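BREX protein BrxA (Magnetospirillum magneticum, PDB 3BHW) is probably part of a type 1 BREX system, which protects bacteria against double-stranded DNA phage by preventing phage DNA replication without degrading the phage DNA. Local coordinates at residues A[15-20]-A[89-94]; A[23-28]-A[62-67]; A[98-103]-A[127-132]; A[120-125]-A[153-158]. All coordinates share one frame; numbering follows the deposited sequence.

Overall arrangement
The four contacts join helices, and loops leading into them, of one chain without strands, with no ligand among them. Contact 1 lies about 5 Å from the chain's centre; contacts 2 and 3, on opposite sides of that centre, have their own centres about 24 Å apart. Contacts 1 and 2 share helix 19-31, their centres about 9 Å apart, and are joined where Arg66 NH2 meets Gly15 O at 2.8 Å, a probable hydrogen bond. Contacts 3 and 4 share helix 122-135, their centres about 11 Å apart, and meet where Leu100 CD2 touches Trp125 CH2 at 4.0 Å. A weak hydrogen bond between Ser16 OG and Arg156 NE (3.0 Å) links contacts 1 and 4.

Contact 1: residues A[15-20]-A[89-94]; sequences GSLKLP and AVFAAA
Leu17 and Leu19 press against Val90, Phe91 and Ala94 in a buried contact between apolar side chains near the middle of an all-helical fold, where the loop leading into helix 19-31 runs over helix 83-97. Val90 and Ala94 are one turn apart on that helix, and Leu17 spans both. Its CD2 methyl meets Ala94 CB at 3.8 Å, while CD1 reaches the Phe91 CB atom at 4.1 Å. With chi1 at -57° the CG of Leu17 stands beside its backbone N and opposite the carbonyl carbon, a setting that carries both methyls onto the helix. The Val90 side chain runs the other way past Leu17, and its CG1 lies against both the CB and the carbonyl O of Leu17.

Lys18, between the two leucines, is the N-cap of helix 19-31, and the end of its side chain leads away from helix 83-97. The carboxylate of Glu160 on helix 145-161 takes the N-H groups of Leu17 and Lys18, one on each oxygen, and Ser22 OG bonds to Leu17 O, so the loop backbone is held while Leu17 faces helix 83-97. The second methyl of Val90 is met by the second leucine: CG2 lies 4.0 Å from Leu19 CD1.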
loop_
_atom_site.group_PDB
_atom_site.type_symbol
_atom_site.label_atom_id
_atom_site.label_comp_id
_atom_site.label_asym_id
_atom_site.label_seq_id
_atom_site.Cartn_x
_atom_site.Cartn_y
_atom_site.Cartn_z
ATOM N N GLY A 15 -3.763 1.616 -8.304
ATOM C CA GLY A 15 -4.811 0.925 -7.557
ATOM C C GLY A 15 -4.581 0.854 -6.056
ATOM O O GLY A 15 -3.433 0.978 -5.567
ATOM N N SER A 16 -5.688 0.693 -5.332
ATOM C CA SER A 16 -5.647 0.649 -3.872
ATOM C C SER A 16 -5.288 -0.772 -3.464
ATOM O O SER A 16 -4.772 -1.514 -4.303
ATOM C CB SER A 16 -6.975 1.111 -3.247
ATOM O OG SER A 16 -8.037 0.330 -3.753
ATOM N N LEU A 17 -5.566 -1.162 -2.207
ATOM C CA LEU A 17 -4.985 -2.421 -1.748
ATOM C C LEU A 17 -5.599 -3.663 -2.427
ATOM O O LEU A 17 -4.884 -4.590 -2.779
ATOM C CB LEU A 17 -5.060 -2.527 -0.236
ATOM C CG LEU A 17 -4.352 -1.349 0.443
ATOM C CD1 LEU A 17 -4.467 -1.540 1.962
ATOM C CD2 LEU A 17 -2.903 -1.195 0.056
ATOM N N LYS A 18 -6.908 -3.642 -2.605
ATOM C CA LYS A 18 -7.644 -4.682 -3.297
ATOM C C LYS A 18 -7.285 -6.060 -2.788
ATOM O O LYS A 18 -6.642 -6.856 -3.465
ATOM C CB LYS A 18 -7.369 -4.579 -4.780
ATOM C CG LYS A 18 -8.001 -3.344 -5.420
ATOM C CD LYS A 18 -7.950 -3.462 -6.907
ATOM C CE LYS A 18 -8.704 -2.339 -7.534
ATOM N NZ LYS A 18 -10.144 -2.622 -7.556
ATOM N N LEU A 19 -7.741 -6.350 -1.579
ATOM C CA LEU A 19 -7.367 -7.607 -0.922
ATOM C C LEU A 19 -7.736 -8.875 -1.695
ATOM O O LEU A 19 -6.864 -9.774 -1.855
ATOM C CB LEU A 19 -7.918 -7.677 0.494
ATOM C CG LEU A 19 -7.544 -8.985 1.158
ATOM C CD1 LEU A 19 -6.036 -9.167 1.274
ATOM C CD2 LEU A 19 -8.203 -9.053 2.513
ATOM N N PRO A 20 -9.005 -8.977 -2.164
ATOM C CA PRO A 20 -9.331 -10.226 -2.837
ATOM C C PRO A 20 -8.363 -10.559 -3.995
ATOM O O PRO A 20 -7.868 -11.706 -4.134
ATOM C CB PRO A 20 -10.762 -9.983 -3.341
ATOM C CG PRO A 20 -11.328 -8.986 -2.334
ATOM C CD PRO A 20 -10.172 -8.066 -2.092
ATOM N N ALA A 89 -0.983 -6.612 5.825
ATOM C CA ALA A 89 0.207 -7.137 5.164
ATOM C C ALA A 89 0.275 -6.514 3.776
ATOM O O ALA A 89 1.354 -6.057 3.303
ATOM C CB ALA A 89 0.126 -8.652 5.057
ATOM N N VAL A 90 -0.884 -6.438 3.111
ATOM C CA VAL A 90 -0.875 -5.759 1.811
ATOM C C VAL A 90 -0.472 -4.273 1.992
ATOM O O VAL A 90 0.304 -3.707 1.174
ATOM C CB VAL A 90 -2.210 -5.910 1.077
ATOM C CG1 VAL A 90 -2.081 -5.181 -0.259
ATOM C CG2 VAL A 90 -2.490 -7.368 0.865
ATOM N N PHE A 91 -0.966 -3.646 3.052
ATOM C CA PHE A 91 -0.613 -2.255 3.375
ATOM C C PHE A 91 0.892 -2.071 3.540
ATOM O O PHE A 91 1.475 -1.123 2.981
ATOM C CB PHE A 91 -1.397 -1.817 4.619
ATOM C CG PHE A 91 -1.239 -0.355 5.019
ATOM C CD1 PHE A 91 -1.307 0.727 4.109
ATOM C CD2 PHE A 91 -1.085 -0.058 6.373
ATOM C CE1 PHE A 91 -1.208 2.045 4.620
ATOM C CE2 PHE A 91 -0.994 1.230 6.835
ATOM C CZ PHE A 91 -1.064 2.288 5.980
ATOM N N ALA A 92 1.558 -3.021 4.164
ATOM C CA ALA A 92 2.977 -2.889 4.445
ATOM C C ALA A 92 3.698 -2.992 3.116
ATOM O O ALA A 92 4.675 -2.270 2.912
ATOM C CB ALA A 92 3.418 -4.048 5.336
ATOM N N ALA A 93 3.260 -3.942 2.281
ATOM C CA ALA A 93 3.830 -4.097 0.960
ATOM C C ALA A 93 3.635 -2.832 0.154
ATOM O O ALA A 93 4.549 -2.404 -0.581
ATOM C CB ALA A 93 3.233 -5.320 0.268
ATOM N N ALA A 94 2.477 -2.188 0.303
ATOM C CA ALA A 94 2.226 -0.947 -0.486
ATOM C C ALA A 94 3.155 0.160 -0.014
ATOM O O ALA A 94 3.695 0.936 -0.837
ATOM C CB ALA A 94 0.819 -0.539 -0.410
#

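Contact 2: residues A[23-28]-A[62-67]; sequences RIIAGL and LMRNRL
The carbonyl O of Leu67 accepts a hydrogen bond from Trp75 NE1 while the CD1 methyl of the same residue packs on Ile25 and Ala26, joining helix 57-67 to helix 19-31. The side chains meet across the interface through carbon atoms alone. Ile25 does most of the work, and its two branches part company on the opposing helix. CG2 comes down over the backbone of Arg64, 3.8 Å from its CA, and also meets Leu67 CD1 at 3.9 Å. CD1 goes toward the start of the segment, 3.6 Å from CB of Met63, the residue before Arg64 and one turn before Leu67. The split follows from chi1 of -72°, which sets CG2 anti to the backbone N and leaves CG1 beside it.

Only the roots of Met63 and Arg64 touch Ile25. The side chains cross it at about a right angle and then lead off; the extended Arg64 chain carries its guanidinium to a cation-pi contact with Trp38. Leu67, at the last turn of helix 57-67, lays CD1 against the next residue of the partner helix, 4.1 Å from Ala26 CB and 3.8 Å from Ala26 N.

Helix 72-80 closes the side of the interface where Ala26 and Leu67 meet, both touching its Val78. The short helical segments cross at -58° with their axes 9.8 Å apart, an oblique helix-helix packing of an all-helical domain whose family is grouped with helix-turn-helix proteins.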
loop_
_atom_site.group_PDB
_atom_site.type_symbol
_atom_site.label_atom_id
_atom_site.label_comp_id
_atom_site.label_asym_id
_atom_site.label_seq_id
_atom_site.Cartn_x
_atom_site.Cartn_y
_atom_site.Cartn_z
ATOM N N ARG A 23 -4.939 -11.574 -2.743
ATOM C CA ARG A 23 -4.872 -12.946 -2.218
ATOM C C ARG A 23 -4.587 -13.936 -3.328
ATOM O O ARG A 23 -3.892 -14.927 -3.132
ATOM C CB ARG A 23 -6.185 -13.344 -1.594
ATOM C CG ARG A 23 -6.580 -12.556 -0.304
ATOM C CD ARG A 23 -7.474 -13.453 0.508
ATOM N NE ARG A 23 -8.104 -12.861 1.690
ATOM C CZ ARG A 23 -7.684 -13.063 2.947
ATOM N NH1 ARG A 23 -6.576 -13.751 3.165
ATOM N NH2 ARG A 23 -8.352 -12.571 3.991
ATOM N N ILE A 24 -5.123 -13.655 -4.510
ATOM C CA ILE A 24 -4.993 -14.577 -5.623
ATOM C C ILE A 24 -3.555 -14.476 -6.119
ATOM O O ILE A 24 -2.920 -15.491 -6.402
ATOM C CB ILE A 24 -5.999 -14.313 -6.785
ATOM C CG1 ILE A 24 -7.419 -14.712 -6.338
ATOM C CG2 ILE A 24 -5.604 -15.133 -8.008
ATOM C CD1 ILE A 24 -8.524 -14.046 -7.099
ATOM N N ILE A 25 -3.026 -13.260 -6.130
ATOM C CA ILE A 25 -1.667 -13.017 -6.620
ATOM C C ILE A 25 -0.664 -13.622 -5.650
ATOM O O ILE A 25 0.307 -14.270 -6.061
ATOM C CB ILE A 25 -1.428 -11.491 -6.909
ATOM C CG1 ILE A 25 -2.207 -11.048 -8.170
ATOM C CG2 ILE A 25 0.069 -11.177 -7.117
ATOM C CD1 ILE A 25 -2.621 -9.579 -8.198
ATOM N N ALA A 26 -0.924 -13.454 -4.346
ATOM C CA ALA A 26 -0.129 -14.096 -3.293
ATOM C C ALA A 26 -0.118 -15.622 -3.422
ATOM O O ALA A 26 0.924 -16.251 -3.216
ATOM C CB ALA A 26 -0.621 -13.679 -1.917
ATOM N N GLY A 27 -1.256 -16.224 -3.783
ATOM C CA GLY A 27 -1.294 -17.651 -4.132
ATOM C C GLY A 27 -0.327 -18.027 -5.242
ATOM O O GLY A 27 0.420 -18.998 -5.120
ATOM N N LEU A 28 -0.357 -17.250 -6.319
ATOM C CA LEU A 28 0.499 -17.485 -7.467
ATOM C C LEU A 28 1.948 -17.322 -7.096
ATOM O O LEU A 28 2.812 -18.025 -7.635
ATOM C CB LEU A 28 0.161 -16.537 -8.607
ATOM C CG LEU A 28 -1.066 -16.949 -9.422
ATOM C CD1 LEU A 28 -1.640 -15.730 -10.124
ATOM C CD2 LEU A 28 -0.668 -18.024 -10.416
ATOM N N LEU A 62 1.120 -3.995 -10.681
ATOM C CA LEU A 62 1.262 -3.227 -9.428
ATOM C C LEU A 62 1.071 -4.085 -8.152
ATOM O O LEU A 62 1.953 -4.153 -7.327
ATOM C CB LEU A 62 0.291 -2.044 -9.465
ATOM C CG LEU A 62 0.256 -1.211 -8.189
ATOM C CD1 LEU A 62 1.573 -0.477 -7.962
ATOM C CD2 LEU A 62 -0.969 -0.285 -8.116
ATOM N N MET A 63 -0.046 -4.799 -8.094
ATOM C CA MET A 63 -0.355 -5.612 -6.893
ATOM C C MET A 63 0.752 -6.672 -6.700
ATOM O O MET A 63 1.173 -6.951 -5.576
ATOM C CB MET A 63 -1.729 -6.247 -7.095
ATOM C CG MET A 63 -2.826 -5.236 -7.378
ATOM S SD MET A 63 -4.537 -5.894 -7.113
ATOM C CE MET A 63 -5.542 -4.720 -7.925
ATOM N N ARG A 64 1.264 -7.233 -7.799
ATOM C CA ARG A 64 2.362 -8.201 -7.715
ATOM C C ARG A 64 3.680 -7.521 -7.318
ATOM O O ARG A 64 4.410 -8.013 -6.456
ATOM C CB ARG A 64 2.564 -8.931 -9.046
ATOM C CG ARG A 64 3.677 -10.004 -8.947
ATOM C CD ARG A 64 4.185 -10.426 -10.351
ATOM N NE ARG A 64 5.305 -11.364 -10.227
ATOM C CZ ARG A 64 5.871 -12.000 -11.252
ATOM N NH1 ARG A 64 5.440 -11.774 -12.486
ATOM N NH2 ARG A 64 6.892 -12.835 -11.042
ATOM N N ASN A 65 4.002 -6.413 -7.985
ATOM C CA ASN A 65 5.211 -5.664 -7.661
ATOM C C ASN A 65 5.201 -5.292 -6.186
ATOM O O ASN A 65 6.237 -5.390 -5.483
ATOM C CB ASN A 65 5.368 -4.430 -8.542
ATOM C CG ASN A 65 5.765 -4.771 -9.949
ATOM O OD1 ASN A 65 5.554 -3.981 -10.874
ATOM N ND2 ASN A 65 6.300 -5.959 -10.132
ATOM N N ARG A 66 4.062 -4.781 -5.730
ATOM C CA ARG A 66 3.911 -4.588 -4.253
ATOM C C ARG A 66 4.304 -5.815 -3.375
ATOM O O ARG A 66 5.205 -5.718 -2.538
ATOM C CB ARG A 66 2.516 -4.154 -3.903
ATOM C CG ARG A 66 2.235 -2.694 -4.210
ATOM C CD ARG A 66 0.805 -2.347 -3.838
ATOM N NE ARG A 66 0.476 -0.935 -4.024
ATOM C CZ ARG A 66 -0.721 -0.441 -4.327
ATOM N NH1 ARG A 66 -1.780 -1.242 -4.505
ATOM N NH2 ARG A 66 -0.867 0.865 -4.444
ATOM N N LEU A 67 3.661 -6.968 -3.627
ATOM C CA LEU A 67 3.940 -8.158 -2.814
ATOM C C LEU A 67 5.373 -8.655 -2.976
ATOM O O LEU A 67 5.940 -9.168 -2.003
ATOM C CB LEU A 67 2.949 -9.299 -3.066
ATOM C CG LEU A 67 1.505 -9.020 -2.693
ATOM C CD1 LEU A 67 0.663 -10.091 -3.370
ATOM C CD2 LEU A 67 1.278 -9.117 -1.181
#

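Contact 3: residues A[98-103]-A[127-132]; sequences STLLGD and QYLEQC
Tyr128 reaches from helix 122-135 to the first turn of helix 99-112 and donates from its hydroxyl to Leu100 O, a short hydrogen bond of 2.6 Å from OH to O. The donor stands at 125° to the C=O bond and only 17° from the carbonyl plane. Asp103, three residues on, crowds the same hydroxyl with its CB at 3.1 Å, and the backbone around its carbonyl carbon lies near Tyr128 CE1. On the other flank of the ring, Leu100 CD1 touches Tyr128 CE2 at 3.8 Å. That one methyl also meets Leu129 CD2 at 3.9 Å and Cys132 SG at 4.1 Å, so it sits among three side chains of the partner helix.

Several groups position this shell. With chi1 at 166°, CG of Tyr128 is anti to the backbone N, which sends the ring outward to bridge helix segments whose axes stay 11.7 Å apart. Cys132 SG, one turn later, lies 3.3 Å above the ring plane, offset toward its rim, while Phe104 and Trp125 also meet the ring. At the start of the other helix, Ser98 OG accepts from Leu101 N at 3.0 Å, an N-capping bond that probably helps hold the first turn, which carries Leu100.

The Asp103 carboxylate turns to other partners: a salt bridge to Arg7 and hydrogen bonds with Tyr8 and Tyr192. Tyr128 is thus probably a neutral donor whose buried hydroxyl is satisfied by a backbone oxygen, while the charge of Asp103 is probably balanced by Arg7 and its carboxylate ties both the N-terminal segment and helix 191-197 to this helix.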
loop_
_atom_site.group_PDB
_atom_site.type_symbol
_atom_site.label_atom_id
_atom_site.label_comp_id
_atom_site.label_asym_id
_atom_site.label_seq_id
_atom_site.Cartn_x
_atom_site.Cartn_y
_atom_site.Cartn_z
ATOM N N SER A 98 6.146 2.052 -2.231
ATOM C CA SER A 98 5.889 3.481 -2.508
ATOM C C SER A 98 6.380 4.507 -1.462
ATOM O O SER A 98 5.734 4.735 -0.467
ATOM C CB SER A 98 4.426 3.724 -2.814
ATOM O OG SER A 98 4.121 5.118 -2.915
ATOM N N THR A 99 7.517 5.154 -1.726
ATOM C CA THR A 99 7.980 6.255 -0.874
ATOM C C THR A 99 6.949 7.384 -0.819
ATOM O O THR A 99 6.872 8.090 0.167
ATOM C CB THR A 99 9.394 6.722 -1.341
ATOM O OG1 THR A 99 10.266 5.572 -1.335
ATOM C CG2 THR A 99 9.960 7.783 -0.410
ATOM N N LEU A 100 6.181 7.592 -1.895
ATOM C CA LEU A 100 5.183 8.635 -1.891
ATOM C C LEU A 100 4.120 8.375 -0.803
ATOM O O LEU A 100 3.730 9.304 -0.056
ATOM C CB LEU A 100 4.540 8.795 -3.279
ATOM C CG LEU A 100 3.477 9.872 -3.394
ATOM C CD1 LEU A 100 4.126 11.219 -3.495
ATOM C CD2 LEU A 100 2.605 9.525 -4.626
ATOM N N LEU A 101 3.646 7.128 -0.721
ATOM C CA LEU A 101 2.717 6.707 0.347
ATOM C C LEU A 101 3.398 6.737 1.720
ATOM O O LEU A 101 2.913 7.351 2.666
ATOM C CB LEU A 101 2.148 5.322 0.078
ATOM C CG LEU A 101 1.228 4.789 1.188
ATOM C CD1 LEU A 101 -0.080 5.608 1.354
ATOM C CD2 LEU A 101 0.895 3.339 0.846
ATOM N N GLY A 102 4.543 6.073 1.835
ATOM C CA GLY A 102 5.230 6.008 3.129
ATOM C C GLY A 102 5.514 7.383 3.741
ATOM O O GLY A 102 5.235 7.594 4.938
ATOM N N ASP A 103 6.041 8.309 2.924
ATOM C CA ASP A 103 6.369 9.662 3.370
ATOM C C ASP A 103 5.091 10.443 3.735
ATOM O O ASP A 103 5.120 11.272 4.639
ATOM C CB ASP A 103 7.226 10.454 2.341
ATOM C CG ASP A 103 8.697 10.098 2.402
ATOM O OD1 ASP A 103 9.059 9.150 3.135
ATOM O OD2 ASP A 103 9.494 10.796 1.713
ATOM N N GLN A 127 -0.807 19.927 -0.364
ATOM C CA GLN A 127 0.337 20.668 0.114
ATOM C C GLN A 127 1.561 19.736 0.274
ATOM O O GLN A 127 2.704 20.134 0.057
ATOM C CB GLN A 127 -0.026 21.417 1.404
ATOM C CG GLN A 127 -1.159 22.423 1.188
ATOM C CD GLN A 127 -1.862 22.870 2.474
ATOM O OE1 GLN A 127 -3.021 23.346 2.437
ATOM N NE2 GLN A 127 -1.150 22.793 3.600
ATOM N N TYR A 128 1.300 18.486 0.579
ATOM C CA TYR A 128 2.350 17.443 0.632
ATOM C C TYR A 128 2.964 17.255 -0.747
ATOM O O TYR A 128 4.178 17.184 -0.876
ATOM C CB TYR A 128 1.759 16.127 1.207
ATOM C CG TYR A 128 2.628 14.891 1.006
ATOM C CD1 TYR A 128 3.775 14.677 1.782
ATOM C CD2 TYR A 128 2.289 13.949 0.038
ATOM C CE1 TYR A 128 4.562 13.534 1.606
ATOM C CE2 TYR A 128 3.084 12.823 -0.179
ATOM C CZ TYR A 128 4.207 12.611 0.598
ATOM O OH TYR A 128 5.024 11.513 0.406
ATOM N N LEU A 129 2.112 17.105 -1.750
ATOM C CA LEU A 129 2.625 17.060 -3.112
ATOM C C LEU A 129 3.453 18.276 -3.471
ATOM O O LEU A 129 4.504 18.126 -4.058
ATOM C CB LEU A 129 1.507 16.850 -4.106
ATOM C CG LEU A 129 1.008 15.414 -4.138
ATOM C CD1 LEU A 129 0.055 15.272 -5.306
ATOM C CD2 LEU A 129 2.167 14.454 -4.293
ATOM N N GLU A 130 2.984 19.477 -3.136
ATOM C CA GLU A 130 3.803 20.703 -3.302
ATOM C C GLU A 130 5.223 20.553 -2.707
ATOM O O GLU A 130 6.229 20.847 -3.373
ATOM C CB GLU A 130 3.083 21.921 -2.697
ATOM C CG GLU A 130 2.034 22.515 -3.633
ATOM C CD GLU A 130 1.347 23.763 -3.077
ATOM O OE1 GLU A 130 0.778 23.705 -1.950
ATOM O OE2 GLU A 130 1.328 24.794 -3.804
ATOM N N GLN A 131 5.299 20.066 -1.467
ATOM C CA GLN A 131 6.553 19.772 -0.801
ATOM C C GLN A 131 7.379 18.690 -1.507
ATOM O O GLN A 131 8.592 18.804 -1.600
ATOM C CB GLN A 131 6.262 19.293 0.620
ATOM C CG GLN A 131 7.183 19.849 1.683
ATOM C CD GLN A 131 6.733 21.204 2.207
ATOM O OE1 GLN A 131 6.857 22.236 1.532
ATOM N NE2 GLN A 131 6.216 21.209 3.419
ATOM N N CYS A 132 6.727 17.617 -1.962
ATOM C CA CYS A 132 7.426 16.521 -2.629
ATOM C C CYS A 132 8.144 17.059 -3.855
ATOM O O CYS A 132 9.294 16.699 -4.088
ATOM C CB CYS A 132 6.461 15.378 -3.019
ATOM S SG CYS A 132 5.860 14.384 -1.619
#

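Contact 4: residues A[120-125]-A[153-158]; sequences LPRKMW and CVYRIL
Val154 opens the contact from helix 145-161 by setting its two methyls against one face of the Trp125 indole, near the rim of its six-membered ring. CG2 meets Trp125 CH2 at 3.7 Å and CG1 meets Trp125 CZ3 at 3.8 Å.

Tyr155, next along, is the centrepiece. Its ring is wedged between the loop 120-121 and the side chains of Arg122 and Trp125. The Arg122 guanidinium lies flat on one face, planes 7° apart and centres 4.5 Å apart, in an off-centre cation-pi stack; before it, Arg122 CD makes a CH-pi contact over the same ring. The bend of the arginine chain at chi2, -99°, lays it along the ring face, running opposite to the tyrosine side chain. Asp152 forms a salt bridge with the guanidinium and Tyr170 OH bonds to Arg122 NE, so these polar bonds help fix the rotation of the stacked group. Trp125 CB comes to the ring edge, 3.7 Å from Tyr155 CE1. At the far end Tyr155 OH donates to Leu120 O at 2.9 Å, although it stands 53° out of the carbonyl plane.

Leu158, one turn after Val154, closes the row by crossing Leu120 at about a right angle, Leu158 CD1 to Leu120 CD2 3.6 Å. Helix 145-161 thus packs through a buried tyrosine on the loop and N-terminal turn of helix 122-135, a helix-to-helix joint within the all-helical domain of the BrxA family.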
loop_
_atom_site.group_PDB
_atom_site.type_symbol
_atom_site.label_atom_id
_atom_site.label_comp_id
_atom_site.label_asym_id
_atom_site.label_seq_id
_atom_site.Cartn_x
_atom_site.Cartn_y
_atom_site.Cartn_z
ATOM N N LEU A 120 -7.570 14.599 8.242
ATOM C CA LEU A 120 -6.650 14.620 7.117
ATOM C C LEU A 120 -7.375 15.151 5.887
ATOM O O LEU A 120 -7.638 14.422 4.956
ATOM C CB LEU A 120 -6.107 13.201 6.883
ATOM C CG LEU A 120 -4.865 13.056 5.992
ATOM C CD1 LEU A 120 -3.643 13.647 6.703
ATOM C CD2 LEU A 120 -4.602 11.598 5.609
ATOM N N PRO A 121 -7.741 16.441 5.895
ATOM C CA PRO A 121 -8.448 16.963 4.735
ATOM C C PRO A 121 -7.555 16.978 3.501
ATOM O O PRO A 121 -6.325 16.997 3.643
ATOM C CB PRO A 121 -8.831 18.380 5.185
ATOM C CG PRO A 121 -7.884 18.727 6.190
ATOM C CD PRO A 121 -7.601 17.463 6.937
ATOM N N ARG A 122 -8.179 16.945 2.320
ATOM C CA ARG A 122 -7.459 16.897 1.038
ATOM C C ARG A 122 -6.415 17.983 0.799
ATOM O O ARG A 122 -5.398 17.713 0.176
ATOM C CB ARG A 122 -8.428 16.787 -0.133
ATOM C CG ARG A 122 -9.239 15.514 -0.090
ATOM C CD ARG A 122 -8.675 14.418 -1.011
ATOM N NE ARG A 122 -9.619 13.294 -1.130
ATOM C CZ ARG A 122 -9.732 12.523 -2.207
ATOM N NH1 ARG A 122 -8.969 12.754 -3.268
ATOM N NH2 ARG A 122 -10.614 11.527 -2.235
ATOM N N LYS A 123 -6.622 19.201 1.312
ATOM C CA LYS A 123 -5.581 20.246 1.191
ATOM C C LYS A 123 -4.216 19.769 1.728
ATOM O O LYS A 123 -3.177 20.245 1.274
ATOM C CB LYS A 123 -5.957 21.544 1.912
ATOM C CG LYS A 123 -6.426 21.344 3.360
ATOM C CD LYS A 123 -5.755 22.275 4.359
ATOM C CE LYS A 123 -6.652 23.469 4.689
ATOM N NZ LYS A 123 -6.360 24.656 3.849
ATOM N N MET A 124 -4.239 18.842 2.689
ATOM C CA MET A 124 -3.011 18.288 3.302
ATOM C C MET A 124 -2.263 17.402 2.323
ATOM O O MET A 124 -1.038 17.372 2.323
ATOM C CB MET A 124 -3.355 17.519 4.586
ATOM C CG MET A 124 -4.125 18.384 5.542
ATOM S SD MET A 124 -3.566 18.064 7.196
ATOM C CE MET A 124 -2.052 19.055 7.265
ATOM N N TRP A 125 -3.016 16.666 1.509
ATOM C CA TRP A 125 -2.411 15.890 0.439
ATOM C C TRP A 125 -1.837 16.815 -0.625
ATOM O O TRP A 125 -0.723 16.629 -1.032
ATOM C CB TRP A 125 -3.393 14.907 -0.177
ATOM C CG TRP A 125 -2.859 14.265 -1.389
ATOM C CD1 TRP A 125 -3.143 14.620 -2.667
ATOM C CD2 TRP A 125 -1.901 13.192 -1.474
ATOM N NE1 TRP A 125 -2.443 13.831 -3.552
ATOM C CE2 TRP A 125 -1.687 12.935 -2.846
ATOM C CE3 TRP A 125 -1.230 12.403 -0.536
ATOM C CZ2 TRP A 125 -0.824 11.957 -3.292
ATOM C CZ3 TRP A 125 -0.368 11.397 -1.010
ATOM C CH2 TRP A 125 -0.181 11.195 -2.375
ATOM N N CYS A 153 -6.813 7.369 -4.744
ATOM C CA CYS A 153 -6.261 6.062 -4.411
ATOM C C CYS A 153 -5.600 6.088 -3.055
ATOM O O CYS A 153 -5.774 5.195 -2.280
ATOM C CB CYS A 153 -5.285 5.590 -5.470
ATOM S SG CYS A 153 -4.609 3.981 -5.095
ATOM N N VAL A 154 -4.794 7.094 -2.768
ATOM C CA VAL A 154 -4.195 7.196 -1.439
ATOM C C VAL A 154 -5.262 7.233 -0.340
ATOM O O VAL A 154 -5.145 6.541 0.696
ATOM C CB VAL A 154 -3.236 8.372 -1.378
ATOM C CG1 VAL A 154 -2.824 8.636 0.048
ATOM C CG2 VAL A 154 -2.005 8.027 -2.191
ATOM N N TYR A 155 -6.302 8.042 -0.513
ATOM C CA TYR A 155 -7.320 8.085 0.539
ATOM C C TYR A 155 -8.115 6.801 0.633
ATOM O O TYR A 155 -8.537 6.397 1.737
ATOM C CB TYR A 155 -8.241 9.280 0.332
ATOM C CG TYR A 155 -7.641 10.582 0.857
ATOM C CD1 TYR A 155 -6.721 11.354 0.114
ATOM C CD2 TYR A 155 -8.008 11.044 2.126
ATOM C CE1 TYR A 155 -6.197 12.563 0.648
ATOM C CE2 TYR A 155 -7.482 12.215 2.658
ATOM C CZ TYR A 155 -6.582 12.972 1.920
ATOM O OH TYR A 155 -6.106 14.125 2.524
ATOM N N ARG A 156 -8.326 6.115 -0.497
ATOM C CA ARG A 156 -9.018 4.826 -0.476
ATOM C C ARG A 156 -8.192 3.789 0.343
ATOM O O ARG A 156 -8.739 3.024 1.175
ATOM C CB ARG A 156 -9.229 4.304 -1.907
ATOM C CG ARG A 156 -10.113 3.137 -2.022
ATOM C CD ARG A 156 -10.746 3.037 -3.424
ATOM N NE ARG A 156 -9.770 2.711 -4.453
ATOM C CZ ARG A 156 -9.272 3.570 -5.344
ATOM N NH1 ARG A 156 -8.376 3.140 -6.211
ATOM N NH2 ARG A 156 -9.640 4.849 -5.364
ATOM N N ILE A 157 -6.873 3.772 0.145
ATOM C CA ILE A 157 -5.987 2.907 0.922
ATOM C C ILE A 157 -6.168 3.165 2.411
ATOM O O ILE A 157 -6.244 2.233 3.203
ATOM C CB ILE A 157 -4.512 3.148 0.528
ATOM C CG1 ILE A 157 -4.227 2.436 -0.777
ATOM C CG2 ILE A 157 -3.598 2.471 1.517
ATOM C CD1 ILE A 157 -2.941 2.853 -1.433
ATOM N N LEU A 158 -6.246 4.434 2.766
ATOM C CA LEU A 158 -6.354 4.814 4.160
ATOM C C LEU A 158 -7.713 4.439 4.716
ATOM O O LEU A 158 -7.813 4.081 5.889
ATOM C CB LEU A 158 -6.054 6.298 4.316
ATOM C CG LEU A 158 -4.608 6.733 3.999
ATOM C CD1 LEU A 158 -4.517 8.183 4.324
ATOM C CD2 LEU A 158 -3.507 5.948 4.751
#